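Local coordinates for IPT/TIG domain-containing protein BACOVA_02650 (PDB 5E7H), which binds polysaccharide at the cell surface, probably capturing xyloglucan before its uptake into the periplasm, this chain holding an IPT/TIG domain and the xyloglucan-binding domain, at residues Cys104-Ala109 / Asn119-Gly124; Ser112-Val117 / Glu165-Glu170; Gly124-Val129 / Glu249-Asn254; Trp136-Ser141 / Gly235-Asn240. All blocks are in the same frame, centred on the assembly; numbering follows the deposited sequence.

Contact 1: Cys104-Ala109 / Asn119-Gly124. With NA (sodium ion), chain I.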
loop_
_atom_site.group_PDB
_atom_site.type_symbol
_atom_site.label_atom_id
_atom_site.label_comp_id
_atom_site.label_asym_id
_atom_site.label_seq_id
_atom_site.Cartn_x
_atom_site.Cartn_y
_atom_site.Cartn_z
ATOM N N CYS A 104 10.599 -0.958 17.231
ATOM C CA CYS A 104 9.656 -1.612 16.319
ATOM C C CYS A 104 10.196 -3.005 16.027
ATOM O O CYS A 104 11.201 -3.420 16.599
ATOM C CB CYS A 104 9.463 -0.800 15.044
ATOM S SG CYS A 104 10.976 -0.642 14.029
ATOM N N SER A 105 9.517 -3.737 15.157
ATOM C CA SER A 105 9.992 -5.044 14.757
ATOM C C SER A 105 9.998 -5.141 13.241
ATOM O O SER A 105 9.438 -4.294 12.557
ATOM C CB SER A 105 9.116 -6.141 15.364
ATOM O OG SER A 105 7.777 -5.984 14.961
ATOM N N PHE A 106 10.692 -6.165 12.749
ATOM C CA PHE A 106 10.733 -6.495 11.335
ATOM C C PHE A 106 10.480 -7.984 11.219
ATOM O O PHE A 106 11.063 -8.788 11.962
ATOM C CB PHE A 106 12.067 -6.073 10.734
ATOM C CG PHE A 106 12.188 -4.599 10.668
ATOM C CD1 PHE A 106 11.522 -3.904 9.684
ATOM C CD2 PHE A 106 12.849 -3.905 11.651
ATOM C CE1 PHE A 106 11.544 -2.534 9.648
ATOM C CE2 PHE A 106 12.887 -2.523 11.610
ATOM C CZ PHE A 106 12.236 -1.842 10.602
ATOM N N VAL A 107 9.565 -8.347 10.333
ATOM C CA VAL A 107 9.158 -9.752 10.222
ATOM C C VAL A 107 9.114 -10.184 8.764
ATOM O O VAL A 107 8.822 -9.380 7.873
ATOM C CB VAL A 107 7.772 -9.992 10.872
ATOM C CG1 VAL A 107 7.776 -9.560 12.342
ATOM C CG2 VAL A 107 6.701 -9.288 10.150
ATOM N N VAL A 108 9.420 -11.457 8.539
ATOM C CA VAL A 108 9.136 -12.144 7.278
ATOM C C VAL A 108 8.028 -13.119 7.608
ATOM O O VAL A 108 8.202 -13.991 8.462
ATOM C CB VAL A 108 10.376 -12.864 6.725
ATOM C CG1 VAL A 108 10.041 -13.709 5.493
ATOM C CG2 VAL A 108 11.478 -11.858 6.393
ATOM N N ALA A 109 6.874 -12.959 6.976
ATOM C CA ALA A 109 5.714 -13.750 7.359
ATOM C C ALA A 109 5.955 -15.230 7.066
ATOM O O ALA A 109 6.620 -15.574 6.090
ATOM C CB ALA A 109 4.482 -13.258 6.655
ATOM N N ASN A 119 5.724 -9.855 1.235
ATOM C CA ASN A 119 6.728 -9.744 0.197
ATOM C C ASN A 119 8.033 -9.435 0.926
ATOM O O ASN A 119 8.379 -8.270 1.138
ATOM C CB ASN A 119 6.365 -8.645 -0.807
ATOM C CG ASN A 119 5.306 -9.071 -1.829
ATOM O OD1 ASN A 119 4.702 -10.150 -1.756
ATOM N ND2 ASN A 119 5.110 -8.214 -2.829
ATOM N N GLY A 120 8.718 -10.478 1.381
ATOM C CA GLY A 120 9.920 -10.298 2.170
ATOM C C GLY A 120 9.646 -9.653 3.509
ATOM O O GLY A 120 8.675 -9.967 4.181
ATOM N N THR A 121 10.550 -8.769 3.904
ATOM C CA THR A 121 10.500 -8.123 5.210
ATOM C C THR A 121 9.473 -7.007 5.268
ATOM O O THR A 121 9.403 -6.181 4.375
ATOM C CB THR A 121 11.861 -7.547 5.544
ATOM O OG1 THR A 121 12.842 -8.577 5.441
ATOM C CG2 THR A 121 11.880 -6.982 6.958
ATOM N N CYS A 122 8.700 -6.949 6.348
ATOM C CA CYS A 122 7.792 -5.838 6.587
ATOM C C CYS A 122 8.036 -5.264 7.976
ATOM O O CYS A 122 8.620 -5.919 8.845
ATOM C CB CYS A 122 6.326 -6.248 6.414
ATOM S SG CYS A 122 5.713 -7.520 7.513
ATOM N N LEU A 123 7.607 -4.017 8.149
ATOM C CA LEU A 123 7.669 -3.301 9.424
ATOM C C LEU A 123 6.518 -3.721 10.310
ATOM O O LEU A 123 5.383 -3.756 9.853
ATOM C CB LEU A 123 7.587 -1.789 9.175
ATOM C CG LEU A 123 7.332 -0.877 10.387
ATOM C CD1 LEU A 123 8.515 -0.910 11.329
ATOM C CD2 LEU A 123 7.024 0.534 9.947
ATOM N N GLY A 124 6.820 -4.032 11.562
ATOM C CA GLY A 124 5.791 -4.315 12.545
ATOM C C GLY A 124 5.770 -3.278 13.643
ATOM O O GLY A 124 6.808 -2.927 14.217
HETATM NA NA NA I . 9.210 -5.956 1.858
HETATM O O HOH W 1 8.511 -5.778 -0.661
#

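Contact 2: Ser112-Val117 / Glu165-Glu170. With FMT (formic acid), chain C; FMT (formic acid), chain D.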
loop_
_atom_site.group_PDB
_atom_site.type_symbol
_atom_site.label_atom_id
_atom_site.label_comp_id
_atom_site.label_asym_id
_atom_site.label_seq_id
_atom_site.Cartn_x
_atom_site.Cartn_y
_atom_site.Cartn_z
ATOM N N SER A 112 1.875 -18.928 9.223
ATOM C CA SER A 112 1.222 -19.518 10.399
ATOM C C SER A 112 0.703 -18.437 11.340
ATOM O O SER A 112 -0.321 -18.615 11.992
ATOM C CB SER A 112 2.183 -20.470 11.155
ATOM O OG SER A 112 1.530 -21.067 12.245
ATOM N N SER A 113 1.400 -17.317 11.420
ATOM C CA SER A 113 0.940 -16.208 12.246
ATOM C C SER A 113 0.852 -14.937 11.434
ATOM O O SER A 113 1.477 -14.805 10.378
ATOM C CB SER A 113 1.873 -15.986 13.434
ATOM O OG SER A 113 3.168 -15.674 12.988
ATOM N N ALA A 114 0.077 -13.977 11.924
ATOM C CA ALA A 114 -0.082 -12.722 11.214
ATOM C C ALA A 114 1.275 -12.052 10.931
ATOM O O ALA A 114 2.184 -12.076 11.788
ATOM C CB ALA A 114 -0.964 -11.790 12.021
ATOM N N PRO A 115 1.428 -11.449 9.735
ATOM C CA PRO A 115 0.414 -11.182 8.704
ATOM C C PRO A 115 0.252 -12.300 7.651
ATOM O O PRO A 115 -0.348 -12.048 6.604
ATOM C CB PRO A 115 0.933 -9.904 8.072
ATOM C CG PRO A 115 2.436 -10.086 8.116
ATOM C CD PRO A 115 2.699 -10.759 9.430
ATOM N N TYR A 116 0.775 -13.475 7.978
ATOM C CA TYR A 116 0.589 -14.753 7.254
ATOM C C TYR A 116 1.375 -14.815 5.955
ATOM O O TYR A 116 2.083 -15.810 5.744
ATOM C CB TYR A 116 -0.901 -15.059 7.001
ATOM C CG TYR A 116 -1.716 -15.092 8.265
ATOM C CD1 TYR A 116 -1.527 -16.097 9.212
ATOM C CD2 TYR A 116 -2.659 -14.113 8.514
ATOM C CE1 TYR A 116 -2.278 -16.113 10.379
ATOM C CE2 TYR A 116 -3.404 -14.119 9.675
ATOM C CZ TYR A 116 -3.205 -15.118 10.596
ATOM O OH TYR A 116 -3.959 -15.114 11.754
ATOM N N VAL A 117 1.249 -13.797 5.097
ATOM C CA VAL A 117 2.054 -13.657 3.894
ATOM C C VAL A 117 2.747 -12.295 3.910
ATOM O O VAL A 117 2.291 -11.364 4.579
ATOM C CB VAL A 117 1.202 -13.820 2.609
ATOM C CG1 VAL A 117 0.716 -15.260 2.494
ATOM C CG2 VAL A 117 0.027 -12.871 2.581
ATOM N N GLU A 165 1.182 -0.872 1.707
ATOM C CA GLU A 165 0.371 -2.007 2.124
ATOM C C GLU A 165 0.378 -2.037 3.629
ATOM O O GLU A 165 1.394 -1.740 4.266
ATOM C CB GLU A 165 0.919 -3.300 1.555
ATOM C CG GLU A 165 -0.094 -4.107 0.765
ATOM C CD GLU A 165 -0.621 -3.398 -0.476
ATOM O OE1 GLU A 165 -1.642 -3.859 -1.015
ATOM O OE2 GLU A 165 -0.004 -2.422 -0.936
ATOM N N CYS A 166 -0.754 -2.420 4.202
ATOM C CA CYS A 166 -0.923 -2.445 5.653
ATOM C C CYS A 166 -1.743 -3.662 6.061
ATOM O O CYS A 166 -2.710 -4.020 5.382
ATOM C CB CYS A 166 -1.597 -1.176 6.099
ATOM S SG CYS A 166 -1.732 -0.973 7.891
ATOM N N PHE A 167 -1.348 -4.306 7.154
ATOM C CA PHE A 167 -2.110 -5.397 7.744
ATOM C C PHE A 167 -2.436 -5.028 9.177
ATOM O O PHE A 167 -1.530 -4.781 9.960
ATOM C CB PHE A 167 -1.309 -6.708 7.692
ATOM C CG PHE A 167 -2.021 -7.902 8.309
ATOM C CD1 PHE A 167 -2.178 -8.011 9.689
ATOM C CD2 PHE A 167 -2.472 -8.938 7.509
ATOM C CE1 PHE A 167 -2.831 -9.121 10.254
ATOM C CE2 PHE A 167 -3.104 -10.057 8.079
ATOM C CZ PHE A 167 -3.271 -10.131 9.447
ATOM N N VAL A 168 -3.725 -4.987 9.496
ATOM C CA VAL A 168 -4.187 -4.727 10.862
ATOM C C VAL A 168 -4.834 -6.004 11.410
ATOM O O VAL A 168 -5.788 -6.528 10.813
ATOM C CB VAL A 168 -5.197 -3.570 10.901
ATOM C CG1 VAL A 168 -5.785 -3.401 12.326
ATOM C CG2 VAL A 168 -4.560 -2.272 10.384
ATOM N N LYS A 169 -4.334 -6.531 12.526
ATOM C CA LYS A 169 -4.881 -7.773 13.079
ATOM C C LYS A 169 -6.318 -7.601 13.561
ATOM O O LYS A 169 -7.191 -8.453 13.267
ATOM C CB LYS A 169 -4.009 -8.285 14.232
ATOM C CG LYS A 169 -4.468 -9.618 14.846
ATOM C CD LYS A 169 -4.158 -10.762 13.913
ATOM C CE LYS A 169 -4.658 -12.093 14.464
ATOM N NZ LYS A 169 -3.868 -12.511 15.644
ATOM N N GLU A 170 -6.553 -6.549 14.354
ATOM C CA GLU A 170 -7.861 -6.269 14.962
ATOM C C GLU A 170 -8.032 -4.776 15.051
ATOM O O GLU A 170 -7.050 -4.048 15.219
ATOM C CB GLU A 170 -7.985 -6.855 16.383
ATOM C CG GLU A 170 -7.481 -8.268 16.600
ATOM C CD GLU A 170 -8.512 -9.336 16.272
ATOM O OE1 GLU A 170 -9.581 -8.994 15.717
ATOM O OE2 GLU A 170 -8.249 -10.520 16.579
HETATM C C FMT C . -1.604 -15.343 14.936
HETATM O O1 FMT C . -2.583 -16.031 14.552
HETATM O O2 FMT C . -1.335 -14.273 14.331
HETATM C C FMT D . -5.941 -15.799 16.663
HETATM O O1 FMT D . -4.772 -15.714 16.201
HETATM O O2 FMT D . -6.298 -15.044 17.608
#

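Contact 3: Gly124-Val129 / Glu249-Asn254. With NA (sodium ion), chain I; ACT (acetate ion), chain H.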
loop_
_atom_site.group_PDB
_atom_site.type_symbol
_atom_site.label_atom_id
_atom_site.label_comp_id
_atom_site.label_asym_id
_atom_site.label_seq_id
_atom_site.Cartn_x
_atom_site.Cartn_y
_atom_site.Cartn_z
ATOM N N GLY A 124 6.820 -4.032 11.562
ATOM C CA GLY A 124 5.791 -4.315 12.545
ATOM C C GLY A 124 5.770 -3.278 13.643
ATOM O O GLY A 124 6.808 -2.927 14.217
ATOM N N ILE A 125 4.568 -2.794 13.932
ATOM C CA ILE A 125 4.320 -1.988 15.120
ATOM C C ILE A 125 3.305 -2.791 15.924
ATOM O O ILE A 125 2.115 -2.818 15.583
ATOM C CB ILE A 125 3.790 -0.608 14.762
ATOM C CG1 ILE A 125 4.782 0.173 13.898
ATOM C CG2 ILE A 125 3.427 0.190 16.036
ATOM C CD1 ILE A 125 6.004 0.602 14.563
ATOM N N THR A 126 3.773 -3.485 16.953
ATOM C CA THR A 126 2.936 -4.432 17.664
ATOM C C THR A 126 3.172 -4.306 19.153
ATOM O O THR A 126 4.259 -3.934 19.608
ATOM C CB THR A 126 3.223 -5.883 17.239
ATOM O OG1 THR A 126 4.446 -6.336 17.846
ATOM C CG2 THR A 126 3.305 -6.016 15.722
ATOM N N GLY A 127 2.159 -4.654 19.931
ATOM C CA GLY A 127 2.311 -4.703 21.357
ATOM C C GLY A 127 1.307 -3.867 22.108
ATOM O O GLY A 127 0.367 -3.321 21.534
ATOM N N THR A 128 1.564 -3.734 23.398
ATOM C CA THR A 128 0.654 -3.052 24.301
ATOM C C THR A 128 1.167 -1.646 24.599
ATOM O O THR A 128 2.357 -1.470 24.874
ATOM C CB THR A 128 0.501 -3.826 25.594
ATOM O OG1 THR A 128 0.202 -5.195 25.304
ATOM C CG2 THR A 128 -0.620 -3.259 26.392
ATOM N N VAL A 129 0.265 -0.666 24.536
ATOM C CA VAL A 129 0.610 0.733 24.809
ATOM C C VAL A 129 -0.331 1.308 25.863
ATOM O O VAL A 129 -1.533 1.075 25.834
ATOM C CB VAL A 129 0.588 1.589 23.498
ATOM C CG1 VAL A 129 -0.757 1.531 22.787
ATOM C CG2 VAL A 129 1.007 3.052 23.784
ATOM N N GLU A 249 -1.579 -4.732 16.533
ATOM C CA GLU A 249 -0.646 -5.516 15.731
ATOM C C GLU A 249 -0.822 -5.069 14.294
ATOM O O GLU A 249 -1.811 -5.436 13.642
ATOM C CB GLU A 249 -0.887 -7.015 15.909
ATOM C CG GLU A 249 0.103 -7.863 15.165
ATOM C CD GLU A 249 -0.125 -9.353 15.324
ATOM O OE1 GLU A 249 -1.083 -9.772 16.027
ATOM O OE2 GLU A 249 0.678 -10.103 14.744
ATOM N N VAL A 250 0.109 -4.240 13.824
ATOM C CA VAL A 250 -0.013 -3.586 12.518
ATOM C C VAL A 250 1.283 -3.766 11.757
ATOM O O VAL A 250 2.367 -3.559 12.314
ATOM C CB VAL A 250 -0.334 -2.091 12.662
ATOM C CG1 VAL A 250 -0.532 -1.431 11.298
ATOM C CG2 VAL A 250 -1.576 -1.903 13.538
ATOM N N TYR A 251 1.183 -4.160 10.488
ATOM C CA TYR A 251 2.363 -4.328 9.631
ATOM C C TYR A 251 2.257 -3.418 8.425
ATOM O O TYR A 251 1.150 -3.129 7.965
ATOM C CB TYR A 251 2.523 -5.795 9.157
ATOM C CG TYR A 251 2.618 -6.755 10.328
ATOM C CD1 TYR A 251 3.821 -6.967 10.981
ATOM C CD2 TYR A 251 1.483 -7.367 10.837
ATOM C CE1 TYR A 251 3.899 -7.789 12.086
ATOM C CE2 TYR A 251 1.551 -8.199 11.938
ATOM C CZ TYR A 251 2.766 -8.397 12.566
ATOM O OH TYR A 251 2.880 -9.202 13.680
ATOM N N PHE A 252 3.415 -2.974 7.939
ATOM C CA PHE A 252 3.520 -2.078 6.775
ATOM C C PHE A 252 4.560 -2.575 5.785
ATOM O O PHE A 252 5.591 -3.111 6.181
ATOM C CB PHE A 252 3.950 -0.657 7.183
ATOM C CG PHE A 252 3.077 0.030 8.201
ATOM C CD1 PHE A 252 3.221 -0.213 9.559
ATOM C CD2 PHE A 252 2.144 0.960 7.798
ATOM C CE1 PHE A 252 2.414 0.447 10.479
ATOM C CE2 PHE A 252 1.355 1.620 8.725
ATOM C CZ PHE A 252 1.506 1.359 10.062
ATOM N N ASP A 253 4.325 -2.357 4.491
ATOM C CA ASP A 253 5.366 -2.643 3.494
ATOM C C ASP A 253 5.151 -1.819 2.232
ATOM O O ASP A 253 4.070 -1.280 1.986
ATOM C CB ASP A 253 5.377 -4.134 3.149
ATOM C CG ASP A 253 6.712 -4.641 2.659
ATOM O OD1 ASP A 253 7.692 -3.894 2.516
ATOM O OD2 ASP A 253 6.790 -5.868 2.405
ATOM N N ASN A 254 6.208 -1.739 1.433
ATOM C CA ASN A 254 6.155 -1.211 0.058
ATOM C C ASN A 254 5.562 0.187 -0.021
ATOM O O ASN A 254 4.668 0.485 -0.816
ATOM C CB ASN A 254 5.401 -2.171 -0.855
ATOM C CG ASN A 254 6.241 -3.360 -1.210
ATOM O OD1 ASN A 254 7.455 -3.238 -1.417
ATOM N ND2 ASN A 254 5.619 -4.519 -1.279
HETATM NA NA NA I . 9.210 -5.956 1.858
HETATM C C ACT H . 4.879 -5.552 23.809
HETATM O O ACT H . 5.100 -6.520 23.034
HETATM O OXT ACT H . 3.797 -5.491 24.451
HETATM C CH3 ACT H . 5.908 -4.459 23.960
HETATM O O HOH W 1 8.511 -5.778 -0.661
#

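Contact 4: Trp136-Ser141 / Gly235-Asn240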
loop_
_atom_site.group_PDB
_atom_site.type_symbol
_atom_site.label_atom_id
_atom_site.label_comp_id
_atom_site.label_asym_id
_atom_site.label_seq_id
_atom_site.Cartn_x
_atom_site.Cartn_y
_atom_site.Cartn_z
ATOM N N TRP A 136 5.969 6.013 21.778
ATOM C CA TRP A 136 5.878 4.578 22.011
ATOM C C TRP A 136 6.742 3.817 21.012
ATOM O O TRP A 136 7.939 3.624 21.277
ATOM C CB TRP A 136 4.417 4.134 21.973
ATOM C CG TRP A 136 4.250 2.658 22.177
ATOM C CD1 TRP A 136 4.807 1.891 23.152
ATOM C CD2 TRP A 136 3.477 1.784 21.366
ATOM N NE1 TRP A 136 4.425 0.575 22.991
ATOM C CE2 TRP A 136 3.604 0.486 21.905
ATOM C CE3 TRP A 136 2.698 1.967 20.220
ATOM C CZ2 TRP A 136 2.969 -0.622 21.342
ATOM C CZ3 TRP A 136 2.066 0.862 19.664
ATOM C CH2 TRP A 136 2.213 -0.413 20.225
ATOM N N LYS A 137 6.187 3.435 19.865
ATOM C CA LYS A 137 6.923 2.638 18.888
ATOM C C LYS A 137 6.960 3.366 17.569
ATOM O O LYS A 137 6.019 4.083 17.202
ATOM C CB LYS A 137 6.310 1.227 18.738
ATOM C CG LYS A 137 6.623 0.351 19.948
ATOM C CD LYS A 137 6.308 -1.127 19.773
ATOM C CE LYS A 137 6.734 -1.870 21.034
ATOM N NZ LYS A 137 6.596 -3.343 20.860
ATOM N N GLN A 138 8.064 3.198 16.849
ATOM C CA GLN A 138 8.275 3.972 15.634
ATOM C C GLN A 138 9.431 3.412 14.821
ATOM O O GLN A 138 10.247 2.640 15.326
ATOM C CB GLN A 138 8.543 5.447 15.995
ATOM C CG GLN A 138 9.837 5.698 16.797
ATOM C CD GLN A 138 9.814 5.177 18.223
ATOM O OE1 GLN A 138 10.726 4.459 18.651
ATOM N NE2 GLN A 138 8.827 5.604 18.996
ATOM N N SER A 139 9.490 3.816 13.562
ATOM C CA SER A 139 10.661 3.592 12.724
ATOM C C SER A 139 11.043 4.883 12.028
ATOM O O SER A 139 10.235 5.449 11.291
ATOM C CB SER A 139 10.394 2.509 11.700
ATOM O OG SER A 139 11.448 2.434 10.753
ATOM N N TYR A 140 12.265 5.335 12.294
ATOM C CA TYR A 140 12.909 6.406 11.540
ATOM C C TYR A 140 13.711 5.713 10.456
ATOM O O TYR A 140 14.658 4.985 10.758
ATOM C CB TYR A 140 13.797 7.253 12.452
ATOM C CG TYR A 140 14.426 8.475 11.798
ATOM C CD1 TYR A 140 15.383 8.337 10.805
ATOM C CD2 TYR A 140 14.096 9.749 12.228
ATOM C CE1 TYR A 140 15.972 9.459 10.222
ATOM C CE2 TYR A 140 14.687 10.870 11.655
ATOM C CZ TYR A 140 15.617 10.703 10.664
ATOM O OH TYR A 140 16.207 11.814 10.079
ATOM N N SER A 141 13.323 5.928 9.201
ATOM C CA SER A 141 13.950 5.246 8.074
ATOM C C SER A 141 14.519 6.222 7.060
ATOM O O SER A 141 14.253 7.420 7.119
ATOM C CB SER A 141 12.930 4.322 7.375
ATOM O OG SER A 141 12.560 3.235 8.200
ATOM N N GLY A 235 9.388 8.678 8.379
ATOM C CA GLY A 235 9.169 8.170 9.728
ATOM C C GLY A 235 7.727 7.755 9.905
ATOM O O GLY A 235 6.813 8.426 9.429
ATOM N N VAL A 236 7.533 6.623 10.572
ATOM C CA VAL A 236 6.214 6.107 10.934
ATOM C C VAL A 236 6.196 5.973 12.458
ATOM O O VAL A 236 7.013 5.260 13.041
ATOM C CB VAL A 236 5.919 4.757 10.255
ATOM C CG1 VAL A 236 4.585 4.175 10.712
ATOM C CG2 VAL A 236 5.953 4.910 8.724
ATOM N N TYR A 237 5.287 6.685 13.112
ATOM C CA TYR A 237 5.306 6.789 14.575
ATOM C C TYR A 237 3.941 6.447 15.138
ATOM O O TYR A 237 2.941 7.024 14.725
ATOM C CB TYR A 237 5.687 8.197 15.042
ATOM C CG TYR A 237 6.932 8.777 14.421
ATOM C CD1 TYR A 237 6.887 9.344 13.148
ATOM C CD2 TYR A 237 8.139 8.790 15.106
ATOM C CE1 TYR A 237 8.001 9.887 12.582
ATOM C CE2 TYR A 237 9.271 9.324 14.539
ATOM C CZ TYR A 237 9.190 9.879 13.274
ATOM O OH TYR A 237 10.317 10.420 12.692
ATOM N N ALA A 238 3.901 5.545 16.113
ATOM C CA ALA A 238 2.637 5.168 16.740
ATOM C C ALA A 238 2.557 5.755 18.148
ATOM O O ALA A 238 3.514 5.683 18.913
ATOM C CB ALA A 238 2.493 3.639 16.799
ATOM N N THR A 239 1.402 6.312 18.491
ATOM C CA THR A 239 1.134 6.831 19.830
ATOM C C THR A 239 -0.268 6.398 20.237
ATOM O O THR A 239 -1.010 5.814 19.428
ATOM C CB THR A 239 1.222 8.357 19.899
ATOM O OG1 THR A 239 0.328 8.936 18.940
ATOM C CG2 THR A 239 2.640 8.837 19.648
ATOM N N ASN A 240 -0.634 6.701 21.477
ATOM C CA ASN A 240 -1.976 6.415 21.942
ATOM C C ASN A 240 -2.574 7.562 22.737
ATOM O O ASN A 240 -2.500 7.588 23.985
ATOM C CB ASN A 240 -2.000 5.149 22.799
ATOM C CG ASN A 240 -3.394 4.798 23.233
ATOM O OD1 ASN A 240 -4.366 5.297 22.662
ATOM N ND2 ASN A 240 -3.514 3.949 24.249
HETATM O O HOH W 2 6.094 6.944 18.921
#

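Contact 1: Cys104-Ala109 / Asn119-Gly124
Ser-105 and Gly-124 form a hydrogen-bonded pair of an antiparallel sheet, and Val-107 with Cys-122 forms the next. The bond from Gly-124 N to Ser-105 O is 2.8 Å long, yet its donor stands well above the carbonyl plane, whereas Val-107 N reaches Cys-122 O within that plane. Glycine suits position 124 because a beta carbon there would run into Ser-105 OG.

Apolar contacts occupy both faces. On one, Val-107 CG2 presses on Cys-122 SG at 3.3 Å. On the other, Phe-106 has CG anti to its carbonyl carbon (chi1 -69°), which lays the ring beside Leu-123: CE1 meets Leu-123 CD1 at 3.8 Å, and Phe-106 CB touches Thr-121 CG2. Cys-104 SG touches the same methyl, Leu-123 CD1, at 3.7 Å. With alanine at Phe-106, Leu-123 CD1 would probably lose its aromatic cover, and His-99, which meets the ring edge-to-face, its partner.

At its start, segment 119-124 also binds sodium: Thr-121 O at 2.5 Å and Asn-119 O at 2.6 Å, and Asn-92, Asp-253 and a water fill the shell. It is an antiparallel strand pair ending in a sodium site, within the xyloglucan-binding domain.

Contact 2: Ser112-Val117 / Glu165-Glu170
Pro-115 sets its CA-CB edge on one face of the Phe-167 ring, the rest of the proline ring tilting away, and this CH-pi contact is the heart of the packing between the loop 112-117 and the end of strand 160-168. Pro-115 CA sits 3.8 Å from the ring centroid and only 11° off its normal, while CB rests on the inner rim, 3.6 Å from Phe-167 CG. Phe-167 has CG anti to its backbone N (chi1 179°), which carries the ring out from the strand to meet the proline.

Other apolar contacts surround the ring. Ala-114 CB touches Phe-167 CE1 at 3.7 Å and also meets the aliphatic part of Lys-169 at CD, its small methyl fitting between the two. Tyr-116 crosses the phenylalanine obliquely, CE2 being 4.0 Å from Phe-167 CZ. Trp-207 packs edge-to-face with Phe-167, adding a further aromatic neighbour.

Polar contacts shape the loop and its outer end. The peptide bond before Pro-115 is cis, a form that proline tolerates far better than other residues, and Tyr-116 N donates to Ser-113 O at 2.8 Å, closing a type VIa beta turn over Ser-113 to Tyr-116. Ala-114 N makes an almost straight bond to a formic acid molecule, probably from the crystallisation liquor, and Lys-169 NZ reaches the same oxygen, O2, only weakly at 3.4 Å; a bent chain brings the amine there. Lys-169 also has a long, weak ion pair with Glu-249. The whole is a cis-proline type VI turn packed on the face of a sheet aromatic in the xyloglucan-binding domain.

Contact 3: Gly124-Val129 / Glu249-Asn254
Ile-125 and Thr-126 have the most surface buried between strand 124-126 and strand 249-254, which run antiparallel. Ile-125 forms the hydrogen-bonded pair with Val-250: its N donates to Val-250 O at 2.8 Å, almost straight at 172°, and its O accepts from Val-250 N at 3.0 Å. The branched chain, well suited to an extended backbone, enters the interior, where CG1 crosses the ring of Phe-252 obliquely, 4.2 Å from CE1.

Thr-126 faces the other way. Its CG2, anti to the carbonyl carbon, lies alongside Glu-249, 3.7 Å from CG, and also meets Tyr-251 OH; the methyl thus packs on the first methylene beyond CB of the glutamate. Tyr-251 OH donates to Glu-249 OE2 at 2.6 Å, on the anti lone pair and in the plane of the ring, a short bond that ties the two side chains of this face together and limits the turning of the carboxylate.

Gly-124 matters through what it lacks: its CA is 3.7 Å from Tyr-251 CD1, and a beta carbon would press tightly on the ring. Farther along, Asp-253 grips sodium with OD1 and OD2, a hard carboxylate matched to a hard cation. Strand 246-259 has strand 160-168 along its other edge, strand 105-108 flanks 121-126, and strand 133-142 packs on Ile-125 from the facing sheet.

Contact 4: Trp136-Ser141 / Gly235-Asn240
This is a buried antiparallel strand pair, 136-141 against 235-240, at the middle of a five-stranded sheet of the xyloglucan-binding domain. Ser-139 and Val-236 exchange both backbone bonds, and Ala-238 N donates to Lys-137 O at 2.8 Å.

On one face Gln-138 and Tyr-237 cross obliquely, Gln-138 CB lying 3.5 Å from Tyr-237 CD2. The CG of Gln-138 stands between its backbone N and carbonyl carbon (chi1 64°), and the chain then bends, turning the amide away from the ring; OE1 accepts from Asp-103 N. Tyr-140 and Tyr-237 lie side by side, Tyr-237 OH being 3.9 Å from Tyr-140 CD2; that hydroxyl bonds to His-233 NE2, and Tyr-140 OH to Glu-183. Gly-235 lies close to the hydroxyl end of Tyr-237, where a beta carbon would clash with OH. A leucine at Tyr-237 would probably leave His-233 without its hydroxyl partner and the Gln-138 carbons poorly covered.

The small Ala-238 lets the indole of Trp-136 come close, CE3 to CB 3.8 Å, while Lys-137 CG lies over the indole's centre. Water 2 bridges the two strands beside Trp-136, accepting from Trp-136 N and Gln-138 NE2 and donating to Ala-238 O at 2.9 Å. Strand 98-101 borders 133-142, strand 176-181 borders 233-240, and strand 121-126 packs across the interior through Leu-123 and Ile-125.

Overall arrangement
All four contacts belong to the xyloglucan-binding domain. Contacts 1, 2 and 3 reach one antiparallel sheet, their centres 9 to 10 Å apart; contacts 1 and 3 share Gly-124 and strand 121-126, and both supply ligands to the same sodium ion. Contact 2 adds strand 160-168 on the other side of strand 246-259. Contact 4 lies in the second sheet, its centre about 10 Å from contact 3 and 18 Å from contact 2, and packs against the first through Ile-125 and Ala-238. Along the chain contact 1 closes before contact 3 opens, contact 4 is nested within contact 3, and contact 2 crosses the other three. Distant segments are thereby knitted into a two-sheet beta-sandwich.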